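Long-range contact in choline/ethanolamine kinase family protein (Mesorhizobium loti, PDB 3DXQ), which probably transfers phosphate to ethanolamine or choline and has a protein-kinase-like fold: residues D204-V214 with R242-L253. Residues are numbered along the deposited sequence; the frame is centred on the assembly and turned at random.
Sequences DPLWDLGDLSV and RVVIYKAMCDLL
With CG of D204 anti to its own N (chi1 -176°) and the R242 chain bent at chi3, a carboxylate and a guanidinium meet side-on and nearly coplanar. The pair ties the turn leading into helix 206-214 to helix 242-253; the two helices form a buried pair in the mainly helical lobe of this kinase-like fold, and their axes cross at -61° and approach to 7.6 Å. R242 NH2 donates to D204 OD1 at 3.0 Å, and R242 NE reaches D204 OD2 on its syn side, giving a two-point salt bridge. OD1 also takes the N-H of L206 from above the carboxylate plane, a capping bond at the entry to the helix. Y246 OH is also modelled against OD2, at the ring edge, but so close that the bond's length is doubtful, and L206 CD1 lies over one face of the guanidinium. Replacing R242 with an alanine would probably leave the buried D204 carboxylate without its cationic mate, although the L206 N-H would still hold OD1. Where the helices draw together, G210 CA lies 4.6 Å from V243 CA and 3.6 Å from V243 CG1; the lack of a side chain at G210 is consistent with the close approach. The W207 ring extends along helix 242-253 from Y246 to C250: its CE3 meets Y246 CD1 at 3.5 Å, the ring planes inclined at 68°, while NE1 is held by the carbonyl of C178. Helix 130-141 adds L130, touching both W207 and Y246. On the other flank V214 packs on the aliphatic part of K247, whose NZ pairs with D223. C250 SG lies oblique to the W207 six-membered ring, 4.7 Å from its centroid.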
ATOM      1  N   ASP A 204      11.873   4.039  -2.944  1.00 39.59           N
ATOM      2  CA  ASP A 204      12.793   3.346  -2.044  1.00 39.14           C
ATOM      3  C   ASP A 204      12.086   2.055  -1.645  1.00 39.68           C
ATOM      4  O   ASP A 204      11.052   2.118  -0.995  1.00 39.96           O
ATOM      5  CB  ASP A 204      13.039   4.209  -0.822  1.00 38.48           C
ATOM      6  CG  ASP A 204      14.042   3.625   0.131  1.00 40.96           C
ATOM      7  OD1 ASP A 204      14.376   2.425   0.013  1.00 34.69           O
ATOM      8  OD2 ASP A 204      14.474   4.404   1.021  1.00 42.32           O
ATOM      9  N   PRO A 205      12.635   0.888  -2.034  1.00 40.20           N
ATOM     10  CA  PRO A 205      12.006  -0.388  -1.773  1.00 39.94           C
ATOM     11  C   PRO A 205      11.543  -0.567  -0.343  1.00 40.53           C
ATOM     12  O   PRO A 205      10.542  -1.244  -0.115  1.00 42.74           O
ATOM     13  CB  PRO A 205      13.129  -1.400  -2.082  1.00 42.68           C
ATOM     14  CG  PRO A 205      14.373  -0.611  -2.165  1.00 40.95           C
ATOM     15  CD  PRO A 205      13.938   0.700  -2.691  1.00 41.18           C
ATOM     16  N   LEU A 206      12.257   0.019   0.613  1.00 40.20           N
ATOM     17  CA  LEU A 206      11.889  -0.119   2.020  1.00 39.96           C
ATOM     18  C   LEU A 206      10.650   0.669   2.424  1.00 40.15           C
ATOM     19  O   LEU A 206      10.172   0.553   3.564  1.00 38.16           O
ATOM     20  CB  LEU A 206      13.082   0.211   2.943  1.00 38.74           C
ATOM     21  CG  LEU A 206      14.289  -0.685   2.702  1.00 35.02           C
ATOM     22  CD1 LEU A 206      15.282  -0.594   3.834  1.00 35.40           C
ATOM     23  CD2 LEU A 206      13.864  -2.149   2.435  1.00 37.31           C
ATOM     24  N   TRP A 207      10.116   1.469   1.511  1.00 40.44           N
ATOM     25  CA  TRP A 207       8.855   2.142   1.798  1.00 40.99           C
ATOM     26  C   TRP A 207       7.752   1.091   1.881  1.00 42.16           C
ATOM     27  O   TRP A 207       6.872   1.178   2.744  1.00 44.54           O
ATOM     28  CB  TRP A 207       8.483   3.148   0.727  1.00 41.31           C
ATOM     29  CG  TRP A 207       7.060   3.500   0.796  1.00 38.70           C
ATOM     30  CD1 TRP A 207       6.026   2.841   0.195  1.00 41.84           C
ATOM     31  CD2 TRP A 207       6.485   4.586   1.522  1.00 42.01           C
ATOM     32  NE1 TRP A 207       4.833   3.455   0.502  1.00 43.57           N
ATOM     33  CE2 TRP A 207       5.087   4.537   1.305  1.00 38.77           C
ATOM     34  CE3 TRP A 207       7.012   5.601   2.318  1.00 38.33           C
ATOM     35  CZ2 TRP A 207       4.217   5.449   1.865  1.00 41.81           C
ATOM     36  CZ3 TRP A 207       6.144   6.518   2.881  1.00 43.57           C
ATOM     37  CH2 TRP A 207       4.757   6.434   2.657  1.00 43.36           C
ATOM     38  N   ASP A 208       7.802   0.117   0.972  1.00 39.38           N
ATOM     39  CA  ASP A 208       6.836  -0.966   0.939  1.00 39.16           C
ATOM     40  C   ASP A 208       6.834  -1.754   2.236  1.00 37.34           C
ATOM     41  O   ASP A 208       5.758  -2.056   2.792  1.00 36.25           O
ATOM     42  CB  ASP A 208       7.119  -1.920  -0.247  1.00 42.04           C
ATOM     43  CG  ASP A 208       6.537  -1.416  -1.575  1.00 43.68           C
ATOM     44  OD1 ASP A 208       5.831  -0.367  -1.584  1.00 38.61           O
ATOM     45  OD2 ASP A 208       6.758  -2.095  -2.611  1.00 48.21           O
ATOM     46  N   LEU A 209       8.034  -2.095   2.707  1.00 37.66           N
ATOM     47  CA  LEU A 209       8.184  -2.830   3.978  1.00 37.37           C
ATOM     48  C   LEU A 209       7.639  -2.016   5.136  1.00 38.86           C
ATOM     49  O   LEU A 209       6.888  -2.536   5.963  1.00 40.48           O
ATOM     50  CB  LEU A 209       9.636  -3.256   4.247  1.00 36.83           C
ATOM     51  CG  LEU A 209      10.058  -4.527   3.481  1.00 34.87           C
ATOM     52  CD1 LEU A 209      10.032  -4.359   1.952  1.00 26.09           C
ATOM     53  CD2 LEU A 209      11.433  -5.025   3.893  1.00 33.60           C
ATOM     54  N   GLY A 210       7.977  -0.733   5.175  1.00 40.77           N
ATOM     55  CA  GLY A 210       7.500   0.121   6.275  1.00 42.76           C
ATOM     56  C   GLY A 210       5.987   0.281   6.261  1.00 42.91           C
ATOM     57  O   GLY A 210       5.325   0.277   7.311  1.00 42.04           O
ATOM     58  N   ASP A 211       5.439   0.411   5.056  1.00 41.74           N
ATOM     59  CA  ASP A 211       4.008   0.625   4.892  1.00 41.62           C
ATOM     60  C   ASP A 211       3.215  -0.593   5.343  1.00 41.38           C
ATOM     61  O   ASP A 211       2.258  -0.470   6.109  1.00 43.10           O
ATOM     62  CB  ASP A 211       3.692   0.953   3.443  1.00 42.45           C
ATOM     63  CG  ASP A 211       2.296   1.562   3.254  1.00 40.66           C
ATOM     64  OD1 ASP A 211       1.275   0.959   3.609  1.00 44.42           O
ATOM     65  OD2 ASP A 211       2.223   2.648   2.673  1.00 47.65           O
ATOM     66  N   LEU A 212       3.620  -1.767   4.888  1.00 39.84           N
ATOM     67  CA  LEU A 212       2.961  -2.995   5.304  1.00 39.35           C
ATOM     68  C   LEU A 212       3.007  -3.139   6.806  1.00 40.61           C
ATOM     69  O   LEU A 212       1.998  -3.465   7.423  1.00 42.38           O
ATOM     70  CB  LEU A 212       3.633  -4.201   4.655  1.00 40.08           C
ATOM     71  CG  LEU A 212       3.170  -5.576   5.095  1.00 39.37           C
ATOM     72  CD1 LEU A 212       1.633  -5.609   5.135  1.00 40.23           C
ATOM     73  CD2 LEU A 212       3.744  -6.651   4.135  1.00 38.47           C
ATOM     74  N   SER A 213       4.173  -2.897   7.399  1.00 41.32           N
ATOM     75  CA  SER A 213       4.335  -3.030   8.847  1.00 42.04           C
ATOM     76  C   SER A 213       3.339  -2.188   9.622  1.00 43.10           C
ATOM     77  O   SER A 213       2.687  -2.698  10.540  1.00 42.04           O
ATOM     78  CB  SER A 213       5.752  -2.640   9.272  1.00 43.48           C
ATOM     79  OG  SER A 213       5.963  -2.893  10.647  1.00 38.95           O
ATOM     80  N   VAL A 214       3.218  -0.907   9.253  1.00 44.51           N
ATOM     81  CA  VAL A 214       2.282   0.002   9.933  1.00 45.85           C
ATOM     82  C   VAL A 214       0.823  -0.373   9.664  1.00 47.28           C
ATOM     83  O   VAL A 214      -0.038  -0.226  10.552  1.00 49.46           O
ATOM     84  CB  VAL A 214       2.503   1.465   9.536  1.00 44.81           C
ATOM     85  CG1 VAL A 214       1.385   2.335  10.035  1.00 49.64           C
ATOM     86  CG2 VAL A 214       3.770   1.943  10.101  1.00 46.34           C
ATOM     87  N   ARG A 242      15.566   2.660   8.012  1.00 42.50           N
ATOM     88  CA  ARG A 242      14.742   3.184   6.932  1.00 42.43           C
ATOM     89  C   ARG A 242      13.309   2.683   7.067  1.00 42.29           C
ATOM     90  O   ARG A 242      12.355   3.442   6.906  1.00 42.05           O
ATOM     91  CB  ARG A 242      15.366   2.897   5.550  1.00 41.64           C
ATOM     92  CG  ARG A 242      16.042   4.146   5.006  1.00 40.39           C
ATOM     93  CD  ARG A 242      17.043   3.971   3.886  1.00 39.47           C
ATOM     94  NE  ARG A 242      16.609   3.137   2.762  1.00 37.36           N
ATOM     95  CZ  ARG A 242      17.281   2.066   2.323  1.00 36.67           C
ATOM     96  NH1 ARG A 242      18.411   1.680   2.910  1.00 38.51           N
ATOM     97  NH2 ARG A 242      16.839   1.367   1.298  1.00 35.84           N
ATOM     98  N   VAL A 243      13.157   1.411   7.412  1.00 42.02           N
ATOM     99  CA  VAL A 243      11.825   0.861   7.588  1.00 39.67           C
ATOM    100  C   VAL A 243      11.118   1.651   8.694  1.00 40.24           C
ATOM    101  O   VAL A 243      10.016   2.172   8.512  1.00 42.41           O
ATOM    102  CB  VAL A 243      11.855  -0.624   7.921  1.00 36.54           C
ATOM    103  CG1 VAL A 243      10.442  -1.142   8.018  1.00 34.08           C
ATOM    104  CG2 VAL A 243      12.608  -1.385   6.869  1.00 36.05           C
ATOM    105  N   VAL A 244      11.762   1.781   9.833  1.00 40.84           N
ATOM    106  CA  VAL A 244      11.139   2.515  10.936  1.00 41.80           C
ATOM    107  C   VAL A 244      10.804   3.959  10.511  1.00 42.63           C
ATOM    108  O   VAL A 244       9.738   4.473  10.837  1.00 43.24           O
ATOM    109  CB  VAL A 244      12.016   2.452  12.180  1.00 40.74           C
ATOM    110  CG1 VAL A 244      11.491   3.359  13.282  1.00 41.90           C
ATOM    111  CG2 VAL A 244      12.090   1.015  12.651  1.00 36.54           C
ATOM    112  N   ILE A 245      11.694   4.586   9.747  1.00 43.54           N
ATOM    113  CA  ILE A 245      11.477   5.948   9.262  1.00 44.41           C
ATOM    114  C   ILE A 245      10.209   6.034   8.404  1.00 46.68           C
ATOM    115  O   ILE A 245       9.379   6.960   8.568  1.00 46.08           O
ATOM    116  CB  ILE A 245      12.708   6.457   8.461  1.00 44.80           C
ATOM    117  CG1 ILE A 245      13.775   6.965   9.427  1.00 45.91           C
ATOM    118  CG2 ILE A 245      12.341   7.577   7.523  1.00 40.84           C
ATOM    119  CD1 ILE A 245      13.276   8.077  10.303  1.00 51.74           C
ATOM    120  N   TYR A 246      10.052   5.063   7.507  1.00 45.32           N
ATOM    121  CA  TYR A 246       8.876   5.017   6.647  1.00 45.52           C
ATOM    122  C   TYR A 246       7.611   4.654   7.428  1.00 46.08           C
ATOM    123  O   TYR A 246       6.531   5.159   7.107  1.00 44.57           O
ATOM    124  CB  TYR A 246       9.094   4.078   5.449  1.00 44.52           C
ATOM    125  CG  TYR A 246      10.144   4.601   4.478  1.00 42.05           C
ATOM    126  CD1 TYR A 246      10.082   5.898   3.985  1.00 36.60           C
ATOM    127  CD2 TYR A 246      11.185   3.790   4.048  1.00 40.92           C
ATOM    128  CE1 TYR A 246      11.048   6.387   3.102  1.00 40.66           C
ATOM    129  CE2 TYR A 246      12.154   4.260   3.154  1.00 43.29           C
ATOM    130  CZ  TYR A 246      12.082   5.566   2.684  1.00 43.68           C
ATOM    131  OH  TYR A 246      13.035   6.037   1.792  1.00 40.85           O
ATOM    132  N   LYS A 247       7.722   3.792   8.439  1.00 46.27           N
ATOM    133  CA  LYS A 247       6.573   3.557   9.309  1.00 45.96           C
ATOM    134  C   LYS A 247       6.024   4.916   9.757  1.00 44.12           C
ATOM    135  O   LYS A 247       4.835   5.172   9.644  1.00 43.09           O
ATOM    136  CB  LYS A 247       6.949   2.737  10.544  1.00 47.22           C
ATOM    137  CG  LYS A 247       6.901   1.226  10.409  1.00 46.70           C
ATOM    138  CD  LYS A 247       7.512   0.596  11.659  1.00 50.89           C
ATOM    139  CE  LYS A 247       6.785  -0.644  12.131  1.00 54.12           C
ATOM    140  NZ  LYS A 247       7.517  -1.370  13.226  1.00 50.84           N
ATOM    141  N   ALA A 248       6.900   5.798  10.230  1.00 43.21           N
ATOM    142  CA  ALA A 248       6.470   7.113  10.706  1.00 43.29           C
ATOM    143  C   ALA A 248       5.931   7.974   9.565  1.00 43.61           C
ATOM    144  O   ALA A 248       4.853   8.542   9.683  1.00 45.58           O
ATOM    145  CB  ALA A 248       7.615   7.843  11.448  1.00 41.88           C
HETATM  146  N   MSE A 249       6.674   8.078   8.468  1.00 42.99           N
HETATM  147  CA  MSE A 249       6.258   8.923   7.347  1.00 44.09           C
HETATM  148  C   MSE A 249       4.986   8.452   6.679  1.00 45.70           C
HETATM  149  O   MSE A 249       4.217   9.262   6.180  1.00 45.62           O
HETATM  150  CB  MSE A 249       7.357   9.010   6.294  1.00 45.04           C
HETATM  151  CG  MSE A 249       8.579   9.806   6.710  1.00 42.80           C
HETATM  152 SE   MSE A 249       8.126  11.472   7.662  0.75 39.36          SE
HETATM  153  CE  MSE A 249       9.689  12.457   7.222  1.00 51.28           C
ATOM    154  N   CYS A 250       4.789   7.139   6.646  1.00 47.77           N
ATOM    155  CA  CYS A 250       3.591   6.540   6.090  1.00 46.57           C
ATOM    156  C   CYS A 250       2.362   6.994   6.850  1.00 45.65           C
ATOM    157  O   CYS A 250       1.394   7.456   6.275  1.00 43.42           O
ATOM    158  CB  CYS A 250       3.709   5.026   6.158  1.00 48.03           C
ATOM    159  SG  CYS A 250       2.423   4.161   5.286  1.00 53.41           S
ATOM    160  N   ASP A 251       2.406   6.883   8.166  1.00 47.29           N
ATOM    161  CA  ASP A 251       1.321   7.392   8.999  1.00 45.90           C
ATOM    162  C   ASP A 251       1.099   8.882   8.794  1.00 46.15           C
ATOM    163  O   ASP A 251      -0.043   9.339   8.743  1.00 48.39           O
ATOM    164  CB  ASP A 251       1.600   7.145  10.483  1.00 45.53           C
ATOM    165  CG  ASP A 251       1.020   5.837  11.000  1.00 47.45           C
ATOM    166  OD1 ASP A 251       0.044   5.324  10.426  1.00 49.28           O
ATOM    167  OD2 ASP A 251       1.530   5.335  12.022  1.00 51.30           O
ATOM    168  N   LEU A 252       2.180   9.645   8.706  1.00 45.72           N
ATOM    169  CA  LEU A 252       2.066  11.094   8.550  1.00 46.28           C
ATOM    170  C   LEU A 252       1.364  11.460   7.244  1.00 46.76           C
ATOM    171  O   LEU A 252       0.491  12.332   7.229  1.00 47.42           O
ATOM    172  CB  LEU A 252       3.450  11.753   8.575  1.00 46.35           C
ATOM    173  CG  LEU A 252       3.444  13.279   8.474  1.00 46.47           C
ATOM    174  CD1 LEU A 252       2.726  13.889   9.643  1.00 41.20           C
ATOM    175  CD2 LEU A 252       4.847  13.789   8.403  1.00 45.70           C
ATOM    176  N   LEU A 253       1.776  10.807   6.157  1.00 46.13           N
ATOM    177  CA  LEU A 253       1.203  11.042   4.828  1.00 46.88           C
ATOM    178  C   LEU A 253      -0.307  10.920   4.869  1.00 47.83           C
ATOM    179  O   LEU A 253      -1.031  11.857   4.532  1.00 48.75           O
ATOM    180  CB  LEU A 253       1.763  10.045   3.811  1.00 46.44           C
ATOM    181  CG  LEU A 253       1.214  10.166   2.390  1.00 48.04           C
ATOM    182  CD1 LEU A 253       1.638  11.519   1.828  1.00 40.50           C
ATOM    183  CD2 LEU A 253       1.673   9.016   1.495  1.00 44.54           C
TER